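Local atomic coordinates of EcmrR transcriptional regulator (Escherichia coli, PDB entry 6WL5), a protein that probably senses multiple drugs through its C-terminal ligand-binding domain and activates transcription in response, as a regulator of the MerR family. Residues 15-20 with 38-43; 27-32 with 55-60; 31-36 with 71-76. All blocks are in the same frame, centred on the assembly; numbering follows the deposited sequence.

Contact 1 (15-20 with 38-43); sequences IVYSKR and QEVMKA
Tyr17 reaches out from its strand and lays its ring against Val40 on the helix opposite. The methyl CG1 of Val40 sits squarely over one face of that ring, 3.5 Å from the centroid and only 6° off the normal, a textbook CH-pi contact. Because the methyl is so well centred, it is almost equally far from all six ring carbons, with Tyr17 CZ to Val40 CG1 at 3.7 Å. The second branch takes a different place: Val40 CG2 lies near the base of the Tyr17 side chain, 4.1 Å from Tyr17 CB. A beta-branched residue suits this position, since one methyl can sit over the ring centre while the other fills in beside its stem.

The torsion of Tyr17 matters here. Its CG stands between the backbone N and the carbonyl carbon (chi1 63°), a position that carries the ring off the strand toward the helix. Met41 adds a looser touch. Its bond from the backbone is not aimed at the strand, but the flexible chain folds so that its methyl CE comes within 4.3 Å of Tyr17 CE2, approaching the ring obliquely. No hydrogen bond links the two segments; dispersion holds them together. Tyrosine has two roles here: its ring serves the apolar packing, while its OH, at the far end, makes a weak hydrogen bond to Glu75 OE2.

Within the fold, this contact seats helix 34-43 on the antiparallel sheet of the GyrI-like domain. Strand 7-23 runs between strands 69-77 and 88-103, and Phe89 of the latter touches both Tyr17 and Val40, while Val77 of the former and Ile36, one turn earlier on the helix, also pack against Tyr17.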
loop_
_atom_site.group_PDB
_atom_site.type_symbol
_atom_site.label_atom_id
_atom_site.label_comp_id
_atom_site.label_asym_id
_atom_site.label_seq_id
_atom_site.Cartn_x
_atom_site.Cartn_y
_atom_site.Cartn_z
ATOM N N ILE A 15 -3.652 -10.382 7.923
ATOM C CA ILE A 15 -2.785 -11.394 7.343
ATOM C C ILE A 15 -2.698 -11.081 5.868
ATOM O O ILE A 15 -3.725 -10.802 5.233
ATOM C CB ILE A 15 -3.381 -12.798 7.523
ATOM C CG1 ILE A 15 -3.709 -13.069 8.989
ATOM C CG2 ILE A 15 -2.438 -13.867 6.927
ATOM C CD1 ILE A 15 -4.579 -14.301 9.175
ATOM N N VAL A 16 -1.484 -11.122 5.323
ATOM C CA VAL A 16 -1.263 -10.865 3.914
ATOM C C VAL A 16 -0.346 -11.931 3.330
ATOM O O VAL A 16 0.448 -12.567 4.029
ATOM C CB VAL A 16 -0.631 -9.474 3.657
ATOM C CG1 VAL A 16 -1.473 -8.378 4.275
ATOM C CG2 VAL A 16 0.832 -9.392 4.132
ATOM N N TYR A 17 -0.413 -12.068 2.011
ATOM C CA TYR A 17 0.724 -12.551 1.251
ATOM C C TYR A 17 1.464 -11.347 0.708
ATOM O O TYR A 17 0.870 -10.276 0.539
ATOM C CB TYR A 17 0.348 -13.549 0.162
ATOM C CG TYR A 17 -0.537 -13.098 -0.960
ATOM C CD1 TYR A 17 -0.024 -12.426 -2.064
ATOM C CD2 TYR A 17 -1.891 -13.398 -0.943
ATOM C CE1 TYR A 17 -0.859 -12.057 -3.121
ATOM C CE2 TYR A 17 -2.713 -13.031 -1.978
ATOM C CZ TYR A 17 -2.200 -12.360 -3.047
ATOM O OH TYR A 17 -3.067 -12.040 -4.048
ATOM N N SER A 18 2.776 -11.505 0.518
ATOM C CA SER A 18 3.619 -10.346 0.258
ATOM C C SER A 18 4.907 -10.753 -0.455
ATOM O O SER A 18 5.356 -11.904 -0.370
ATOM C CB SER A 18 3.941 -9.637 1.580
ATOM O OG SER A 18 4.724 -10.488 2.414
ATOM N N LYS A 19 5.476 -9.803 -1.187
ATOM C CA LYS A 19 6.791 -9.962 -1.774
ATOM C C LYS A 19 7.501 -8.622 -1.719
ATOM O O LYS A 19 6.894 -7.591 -1.976
ATOM C CB LYS A 19 6.719 -10.477 -3.231
ATOM C CG LYS A 19 8.071 -10.916 -3.769
ATOM C CD LYS A 19 7.943 -11.732 -5.042
ATOM C CE LYS A 19 9.299 -12.079 -5.645
ATOM N NZ LYS A 19 9.131 -13.039 -6.785
ATOM N N ARG A 20 8.779 -8.640 -1.358
ATOM C CA ARG A 20 9.565 -7.431 -1.177
ATOM C C ARG A 20 10.638 -7.335 -2.252
ATOM O O ARG A 20 11.215 -8.353 -2.670
ATOM C CB ARG A 20 10.210 -7.434 0.212
ATOM C CG ARG A 20 10.856 -6.126 0.573
ATOM C CD ARG A 20 10.999 -6.035 2.078
ATOM N NE ARG A 20 11.764 -4.867 2.490
ATOM C CZ ARG A 20 11.972 -4.565 3.755
ATOM N NH1 ARG A 20 11.447 -5.351 4.702
ATOM N NH2 ARG A 20 12.673 -3.490 4.094
ATOM N N GLN A 38 -0.994 -14.580 -9.069
ATOM C CA GLN A 38 -1.108 -15.797 -9.855
ATOM C C GLN A 38 -0.354 -16.930 -9.176
ATOM O O GLN A 38 -0.862 -18.057 -9.057
ATOM C CB GLN A 38 -0.510 -15.541 -11.234
ATOM C CG GLN A 38 -1.288 -14.588 -12.154
ATOM C CD GLN A 38 -2.771 -14.933 -12.256
ATOM O OE1 GLN A 38 -3.636 -14.123 -11.890
ATOM N NE2 GLN A 38 -3.071 -16.126 -12.753
ATOM N N GLU A 39 0.870 -16.666 -8.722
ATOM C CA GLU A 39 1.679 -17.773 -8.222
ATOM C C GLU A 39 1.233 -18.209 -6.834
ATOM O O GLU A 39 1.177 -19.413 -6.550
ATOM C CB GLU A 39 3.168 -17.415 -8.242
ATOM C CG GLU A 39 3.795 -17.398 -9.656
ATOM C CD GLU A 39 3.526 -18.658 -10.481
ATOM O OE1 GLU A 39 4.012 -19.746 -10.107
ATOM O OE2 GLU A 39 2.834 -18.567 -11.517
ATOM N N VAL A 40 0.893 -17.259 -5.962
ATOM C CA VAL A 40 0.458 -17.647 -4.628
ATOM C C VAL A 40 -0.864 -18.396 -4.682
ATOM O O VAL A 40 -1.068 -19.352 -3.930
ATOM C CB VAL A 40 0.387 -16.423 -3.698
ATOM C CG1 VAL A 40 -0.848 -15.647 -3.952
ATOM C CG2 VAL A 40 0.419 -16.860 -2.224
ATOM N N MET A 41 -1.777 -17.984 -5.572
ATOM C CA MET A 41 -3.080 -18.642 -5.681
ATOM C C MET A 41 -2.930 -20.065 -6.201
ATOM O O MET A 41 -3.548 -20.996 -5.666
ATOM C CB MET A 41 -4.003 -17.826 -6.602
ATOM C CG MET A 41 -4.619 -16.580 -5.925
ATOM S SD MET A 41 -5.538 -17.085 -4.484
ATOM C CE MET A 41 -5.806 -15.548 -3.569
ATOM N N LYS A 42 -2.097 -20.256 -7.228
ATOM C CA LYS A 42 -1.860 -21.604 -7.743
ATOM C C LYS A 42 -1.379 -22.540 -6.643
ATOM O O LYS A 42 -1.747 -23.722 -6.615
ATOM C CB LYS A 42 -0.802 -21.563 -8.843
ATOM C CG LYS A 42 -1.254 -21.009 -10.166
ATOM C CD LYS A 42 -0.200 -21.318 -11.228
ATOM C CE LYS A 42 -0.242 -20.318 -12.380
ATOM N NZ LYS A 42 0.757 -19.240 -12.164
ATOM N N ALA A 43 -0.520 -22.040 -5.749
ATOM C CA ALA A 43 0.099 -22.874 -4.722
ATOM C C ALA A 43 -0.779 -23.085 -3.497
ATOM O O ALA A 43 -0.462 -23.948 -2.669
ATOM C CB ALA A 43 1.425 -22.262 -4.263
#

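Contact 2 (27-32 with 55-60); sequences SSYIKL and CFTLYH. With 16A (cetyl-trimethyl-ammonium), chain E; 16A (cetyl-trimethyl-ammonium), chain F.
Tyr29, on a short helix lying against the antiparallel sheet of this GyrI-like domain, meets Thr57 of strand 55-59 through a hydroxyl pair: Tyr29 OH and Thr57 OG1 form a hydrogen bond of 2.7 Å. Thr57 OG1 lies at the edge of the Tyr29 ring, in its plane. Tyr29 is extended for this reach, with CG anti to the backbone N (chi1 168°). The stronger polar partner of Thr57 OG1 is Tyr135 OH, so Thr57 OG1 joins two tyrosine hydroxyls. Threonine serves doubly, for its methyl CG2 rests 3.5 Å above one face of the Tyr59 ring.

The opposite face of Tyr59 belongs to the cetyl-trimethyl-ammonium of chain E, and the side chain follows the last carbons of the tail up to the head group. At the root, Tyr59 CB is 3.8 Å from ligand C12. Next, Tyr59 CG lies 3.8 Å and CD1 3.6 Å from C14, then Tyr59 CE1 and CZ are each 3.7 Å from C16, beside the ammonium nitrogen. A tyrosine suits this junction, its face against the chain and its hydroxyl near the ammonium methyls. There Tyr59 OH, hydrogen-bonded to Glu133 OE2, comes 3.7 Å from the methyl C18.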
loop_
_atom_site.group_PDB
_atom_site.type_symbol
_atom_site.label_atom_id
_atom_site.label_comp_id
_atom_site.label_asym_id
_atom_site.label_seq_id
_atom_site.Cartn_x
_atom_site.Cartn_y
_atom_site.Cartn_z
ATOM N N SER A 27 7.003 2.295 -12.395
ATOM C CA SER A 27 6.515 1.518 -13.531
ATOM C C SER A 27 7.118 0.121 -13.531
ATOM O O SER A 27 6.416 -0.862 -13.859
ATOM C CB SER A 27 6.824 2.225 -14.851
ATOM O OG SER A 27 6.124 3.442 -15.028
ATOM N N SER A 28 8.421 0.015 -13.204
ATOM C CA SER A 28 9.073 -1.289 -13.189
ATOM C C SER A 28 8.474 -2.169 -12.106
ATOM O O SER A 28 8.246 -3.369 -12.310
ATOM C CB SER A 28 10.582 -1.142 -13.021
ATOM O OG SER A 28 11.150 -0.398 -14.088
ATOM N N TYR A 29 8.181 -1.568 -10.963
ATOM C CA TYR A 29 7.610 -2.280 -9.834
ATOM C C TYR A 29 6.248 -2.842 -10.175
ATOM O O TYR A 29 5.963 -4.018 -9.936
ATOM C CB TYR A 29 7.454 -1.285 -8.687
ATOM C CG TYR A 29 6.611 -1.758 -7.512
ATOM C CD1 TYR A 29 6.709 -3.054 -7.034
ATOM C CD2 TYR A 29 5.701 -0.909 -6.923
ATOM C CE1 TYR A 29 5.934 -3.503 -5.992
ATOM C CE2 TYR A 29 4.914 -1.330 -5.857
ATOM C CZ TYR A 29 5.034 -2.644 -5.401
ATOM O OH TYR A 29 4.247 -3.109 -4.369
ATOM N N ILE A 30 5.366 -2.019 -10.735
ATOM C CA ILE A 30 4.012 -2.523 -10.885
ATOM C C ILE A 30 3.919 -3.672 -11.897
ATOM O O ILE A 30 3.030 -4.517 -11.769
ATOM C CB ILE A 30 2.965 -1.423 -11.120
ATOM C CG1 ILE A 30 3.203 -0.778 -12.479
ATOM C CG2 ILE A 30 2.979 -0.394 -9.961
ATOM C CD1 ILE A 30 2.275 0.390 -12.728
ATOM N N LYS A 31 4.839 -3.753 -12.865
ATOM C CA LYS A 31 4.888 -4.902 -13.774
ATOM C C LYS A 31 5.188 -6.206 -13.049
ATOM O O LYS A 31 4.851 -7.295 -13.561
ATOM C CB LYS A 31 5.928 -4.655 -14.881
ATOM C CG LYS A 31 5.475 -3.667 -15.915
ATOM C CD LYS A 31 6.451 -3.476 -17.038
ATOM C CE LYS A 31 7.672 -2.776 -16.568
ATOM N NZ LYS A 31 8.597 -2.532 -17.724
ATOM N N LEU A 32 5.821 -6.126 -11.875
ATOM C CA LEU A 32 6.113 -7.277 -11.033
ATOM C C LEU A 32 4.913 -7.730 -10.214
ATOM O O LEU A 32 4.961 -8.807 -9.619
ATOM C CB LEU A 32 7.293 -6.939 -10.109
ATOM C CG LEU A 32 8.602 -6.516 -10.789
ATOM C CD1 LEU A 32 9.586 -6.056 -9.691
ATOM C CD2 LEU A 32 9.219 -7.608 -11.670
ATOM N N CYS A 55 -5.252 -4.115 -0.294
ATOM C CA CYS A 55 -4.144 -4.435 -1.185
ATOM C C CYS A 55 -3.269 -3.201 -1.220
ATOM O O CYS A 55 -3.749 -2.131 -1.575
ATOM C CB CYS A 55 -4.695 -4.736 -2.574
ATOM S SG CYS A 55 -3.406 -5.009 -3.801
ATOM N N PHE A 56 -2.008 -3.329 -0.803
ATOM C CA PHE A 56 -1.235 -2.121 -0.553
ATOM C C PHE A 56 0.252 -2.392 -0.675
ATOM O O PHE A 56 0.733 -3.529 -0.516
ATOM C CB PHE A 56 -1.519 -1.538 0.845
ATOM C CG PHE A 56 -1.280 -2.499 1.967
ATOM C CD1 PHE A 56 -2.259 -3.413 2.321
ATOM C CD2 PHE A 56 -0.093 -2.490 2.688
ATOM C CE1 PHE A 56 -2.076 -4.325 3.359
ATOM C CE2 PHE A 56 0.099 -3.384 3.751
ATOM C CZ PHE A 56 -0.909 -4.299 4.091
ATOM N N THR A 57 0.973 -1.334 -0.999
ATOM C CA THR A 57 2.424 -1.348 -0.985
ATOM C C THR A 57 2.900 -0.699 0.311
ATOM O O THR A 57 2.452 0.392 0.671
ATOM C CB THR A 57 2.985 -0.564 -2.170
ATOM O OG1 THR A 57 2.563 -1.214 -3.372
ATOM C CG2 THR A 57 4.532 -0.473 -2.124
ATOM N N LEU A 58 3.855 -1.345 0.962
ATOM C CA LEU A 58 4.619 -0.714 2.011
ATOM C C LEU A 58 5.879 -0.112 1.409
ATOM O O LEU A 58 6.665 -0.814 0.748
ATOM C CB LEU A 58 4.991 -1.753 3.060
ATOM C CG LEU A 58 3.822 -2.389 3.827
ATOM C CD1 LEU A 58 4.293 -3.467 4.764
ATOM C CD2 LEU A 58 3.104 -1.295 4.547
ATOM N N TYR A 59 6.101 1.170 1.684
ATOM C CA TYR A 59 7.331 1.862 1.296
ATOM C C TYR A 59 8.282 1.919 2.489
ATOM O O TYR A 59 8.065 2.704 3.409
ATOM C CB TYR A 59 6.983 3.263 0.803
ATOM C CG TYR A 59 6.374 3.215 -0.603
ATOM C CD1 TYR A 59 7.165 3.256 -1.739
ATOM C CD2 TYR A 59 4.990 3.112 -0.790
ATOM C CE1 TYR A 59 6.619 3.164 -3.009
ATOM C CE2 TYR A 59 4.431 3.039 -2.061
ATOM C CZ TYR A 59 5.247 3.086 -3.177
ATOM O OH TYR A 59 4.702 3.058 -4.462
ATOM N N HIS A 60 9.336 1.101 2.456
ATOM C CA HIS A 60 10.219 0.877 3.600
ATOM C C HIS A 60 11.440 1.780 3.636
ATOM O O HIS A 60 12.194 1.735 4.628
ATOM C CB HIS A 60 10.670 -0.585 3.600
ATOM C CG HIS A 60 9.578 -1.554 3.942
ATOM N ND1 HIS A 60 8.849 -1.467 5.109
ATOM C CD2 HIS A 60 9.122 -2.655 3.295
ATOM C CE1 HIS A 60 7.992 -2.468 5.172
ATOM N NE2 HIS A 60 8.144 -3.212 4.088
HETATM C C1 16A E . 10.752 14.333 9.259
HETATM C C2 16A E . 10.662 13.225 8.221
HETATM C C3 16A E . 10.772 13.771 6.799
HETATM C C4 16A E . 10.134 12.874 5.734
HETATM C C5 16A E . 10.037 11.387 6.086
HETATM C C6 16A E . 9.684 10.575 4.845
HETATM C C7 16A E . 9.965 9.086 4.943
HETATM C C8 16A E . 9.787 8.477 3.557
HETATM C C9 16A E . 8.852 7.300 3.608
HETATM C C10 16A E . 9.234 6.168 2.652
HETATM C C11 16A E . 9.367 6.546 1.182
HETATM C C12 16A E . 8.050 6.923 0.518
HETATM C C13 16A E . 8.213 6.774 -0.996
HETATM C C14 16A E . 6.856 6.813 -1.672
HETATM C C15 16A E . 6.997 6.889 -3.183
HETATM C C16 16A E . 5.633 6.690 -3.781
HETATM N N1 16A E . 5.602 6.943 -5.230
HETATM C C17 16A E . 6.634 6.200 -5.977
HETATM C C18 16A E . 4.252 6.503 -5.618
HETATM C C19 16A E . 5.642 8.383 -5.500
HETATM C C1 16A F . -3.798 -4.365 -23.058
HETATM C C2 16A F . -3.669 -3.370 -21.939
HETATM C C3 16A F . -3.084 -4.171 -20.793
HETATM C C4 16A F . -3.505 -3.569 -19.483
HETATM C C5 16A F . -3.046 -4.494 -18.383
HETATM C C6 16A F . -3.981 -4.386 -17.212
HETATM C C7 16A F . -3.545 -5.329 -16.127
HETATM C C8 16A F . -4.350 -5.115 -14.885
HETATM C C9 16A F . -3.921 -6.075 -13.791
HETATM C C10 16A F . -4.305 -5.480 -12.461
HETATM C C11 16A F . -3.543 -6.026 -11.247
HETATM C C12 16A F . -3.907 -5.013 -10.153
HETATM C C13 16A F . -3.516 -5.339 -8.718
HETATM C C14 16A F . -4.288 -4.504 -7.661
HETATM C C15 16A F . -5.369 -5.370 -7.024
HETATM C C16 16A F . -6.828 -4.966 -7.219
HETATM N N1 16A F . -7.574 -4.975 -5.943
HETATM C C17 16A F . -7.321 -3.745 -5.183
HETATM C C18 16A F . -8.995 -5.047 -6.291
HETATM C C19 16A F . -7.267 -6.106 -5.055
#

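Contact 3 (31-36 with 71-76); sequences KLIPPI and VEFCEA
One face of the Phe73 ring is taken by Ile33, whose methyl CG2 stands 3.7 Å above the plane, offset toward the rim. The line from CG2 to the centroid is 3.9 Å long and tilts 21° from the normal, a CH-pi contact centred near Phe73 CE1 and CZ. The other branch of Ile33 follows the same ring, with Ile33 CD1 3.9 Å from Phe73 CD1, and the two side chains cross at about a right angle. Ile36 approaches obliquely, bringing its CD1 to 3.8 Å from Phe73 CD2. Cys55 of the neighbouring strand 55-59 also packs on the ring.

Phe73 projects from its strand with CG anti to the backbone N (chi1 179°), which sends the ring out toward Ile33 and Ile36. Isoleucine fits at position 33 because both of its branches can approach from the same side of the ring; Ile36 uses only its CD1 end. Ile33 also belongs to a pocket for cetyl-trimethyl-ammonium. With no hydrogen bond across it, the contact rests on dispersion and the hydrophobic effect, and in Ile33 one apolar side chain is shared between this packing and the ligand pocket.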
loop_
_atom_site.group_PDB
_atom_site.type_symbol
_atom_site.label_atom_id
_atom_site.label_comp_id
_atom_site.label_asym_id
_atom_site.label_seq_id
_atom_site.Cartn_x
_atom_site.Cartn_y
_atom_site.Cartn_z
ATOM N N LYS A 31 4.839 -3.753 -12.865
ATOM C CA LYS A 31 4.888 -4.902 -13.774
ATOM C C LYS A 31 5.188 -6.206 -13.049
ATOM O O LYS A 31 4.851 -7.295 -13.561
ATOM C CB LYS A 31 5.928 -4.655 -14.881
ATOM C CG LYS A 31 5.475 -3.667 -15.915
ATOM C CD LYS A 31 6.451 -3.476 -17.038
ATOM C CE LYS A 31 7.672 -2.776 -16.568
ATOM N NZ LYS A 31 8.597 -2.532 -17.724
ATOM N N LEU A 32 5.821 -6.126 -11.875
ATOM C CA LEU A 32 6.113 -7.277 -11.033
ATOM C C LEU A 32 4.913 -7.730 -10.214
ATOM O O LEU A 32 4.961 -8.807 -9.619
ATOM C CB LEU A 32 7.293 -6.939 -10.109
ATOM C CG LEU A 32 8.602 -6.516 -10.789
ATOM C CD1 LEU A 32 9.586 -6.056 -9.691
ATOM C CD2 LEU A 32 9.219 -7.608 -11.670
ATOM N N ILE A 33 3.814 -6.990 -10.213
ATOM C CA ILE A 33 2.727 -7.299 -9.285
ATOM C C ILE A 33 1.809 -8.414 -9.778
ATOM O O ILE A 33 1.503 -9.324 -9.003
ATOM C CB ILE A 33 1.958 -6.034 -8.882
ATOM C CG1 ILE A 33 2.805 -5.173 -7.917
ATOM C CG2 ILE A 33 0.618 -6.405 -8.218
ATOM C CD1 ILE A 33 2.303 -3.752 -7.710
ATOM N N PRO A 34 1.340 -8.406 -11.020
ATOM C CA PRO A 34 0.384 -9.439 -11.442
ATOM C C PRO A 34 0.874 -10.853 -11.169
ATOM O O PRO A 34 0.056 -11.690 -10.778
ATOM C CB PRO A 34 0.189 -9.151 -12.939
ATOM C CG PRO A 34 0.380 -7.667 -13.021
ATOM C CD PRO A 34 1.524 -7.369 -12.049
ATOM N N PRO A 35 2.149 -11.194 -11.429
ATOM C CA PRO A 35 2.582 -12.583 -11.195
ATOM C C PRO A 35 2.437 -13.061 -9.758
ATOM O O PRO A 35 2.365 -14.276 -9.512
ATOM C CB PRO A 35 4.062 -12.562 -11.613
ATOM C CG PRO A 35 4.148 -11.484 -12.657
ATOM C CD PRO A 35 3.168 -10.426 -12.189
ATOM N N ILE A 36 2.452 -12.149 -8.793
ATOM C CA ILE A 36 2.463 -12.545 -7.389
ATOM C C ILE A 36 1.172 -13.263 -7.038
ATOM O O ILE A 36 1.180 -14.365 -6.461
ATOM C CB ILE A 36 2.629 -11.299 -6.507
ATOM C CG1 ILE A 36 3.935 -10.592 -6.841
ATOM C CG2 ILE A 36 2.613 -11.697 -5.019
ATOM C CD1 ILE A 36 4.072 -9.266 -6.094
ATOM N N VAL A 71 10.306 -1.655 -1.598
ATOM C CA VAL A 71 8.861 -1.741 -1.569
ATOM C C VAL A 71 8.444 -3.164 -1.270
ATOM O O VAL A 71 9.137 -4.114 -1.625
ATOM C CB VAL A 71 8.259 -1.282 -2.919
ATOM C CG1 VAL A 71 8.522 0.201 -3.103
ATOM C CG2 VAL A 71 8.737 -2.147 -4.123
ATOM N N GLU A 72 7.287 -3.311 -0.630
ATOM C CA GLU A 72 6.733 -4.618 -0.298
ATOM C C GLU A 72 5.259 -4.640 -0.685
ATOM O O GLU A 72 4.444 -3.906 -0.113
ATOM C CB GLU A 72 6.945 -4.934 1.182
ATOM C CG GLU A 72 6.549 -6.337 1.568
ATOM C CD GLU A 72 7.039 -6.708 2.956
ATOM O OE1 GLU A 72 7.034 -5.797 3.811
ATOM O OE2 GLU A 72 7.410 -7.893 3.186
ATOM N N PHE A 73 4.927 -5.461 -1.681
ATOM C CA PHE A 73 3.551 -5.609 -2.092
ATOM C C PHE A 73 2.843 -6.556 -1.145
ATOM O O PHE A 73 3.329 -7.673 -0.900
ATOM C CB PHE A 73 3.456 -6.197 -3.487
ATOM C CG PHE A 73 2.066 -6.390 -3.919
ATOM C CD1 PHE A 73 1.287 -5.309 -4.253
ATOM C CD2 PHE A 73 1.498 -7.648 -3.896
ATOM C CE1 PHE A 73 -0.021 -5.488 -4.661
ATOM C CE2 PHE A 73 0.192 -7.849 -4.328
ATOM C CZ PHE A 73 -0.569 -6.759 -4.695
ATOM N N CYS A 74 1.659 -6.157 -0.702
ATOM C CA CYS A 74 0.855 -6.931 0.241
ATOM C C CYS A 74 -0.599 -7.032 -0.194
ATOM O O CYS A 74 -1.185 -6.083 -0.698
ATOM C CB CYS A 74 0.866 -6.258 1.616
ATOM S SG CYS A 74 2.480 -6.050 2.370
ATOM N N GLU A 75 -1.188 -8.196 0.013
ATOM C CA GLU A 75 -2.599 -8.368 -0.247
ATOM C C GLU A 75 -3.194 -9.179 0.885
ATOM O O GLU A 75 -2.708 -10.264 1.211
ATOM C CB GLU A 75 -2.782 -9.034 -1.622
ATOM C CG GLU A 75 -4.181 -9.000 -2.149
ATOM C CD GLU A 75 -4.267 -8.983 -3.677
ATOM O OE1 GLU A 75 -5.381 -8.680 -4.153
ATOM O OE2 GLU A 75 -3.263 -9.326 -4.394
ATOM N N ALA A 76 -4.259 -8.656 1.466
ATOM C CA ALA A 76 -4.852 -9.263 2.651
ATOM C C ALA A 76 -5.718 -10.470 2.314
ATOM O O ALA A 76 -6.565 -10.424 1.406
ATOM C CB ALA A 76 -5.696 -8.236 3.404
#

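All three contacts join the helical region of residues 26-43 to one antiparallel sheet. Along the chain, strand 7-23 leads into helix 26-31, then helix 34-43, then strands 55-59 and 69-77. The partners of contact 1 cross those of contacts 2 and 3, while contacts 2 and 3 both begin in the same region and share Lys31 and Leu32. Their centres lie about 6 Å apart; contact 1 is about 8 Å from contact 3 and about 14 Å from contact 2. Strand 69-77, between 7-23 and 55-59, makes contact 3 the bridge. Contacts 2 and 3 contain cetyl-trimethyl-ammonium pocket residues (Ile30, Ile33, Cys55, Tyr59, Glu75), consistent with a drug-sensing domain.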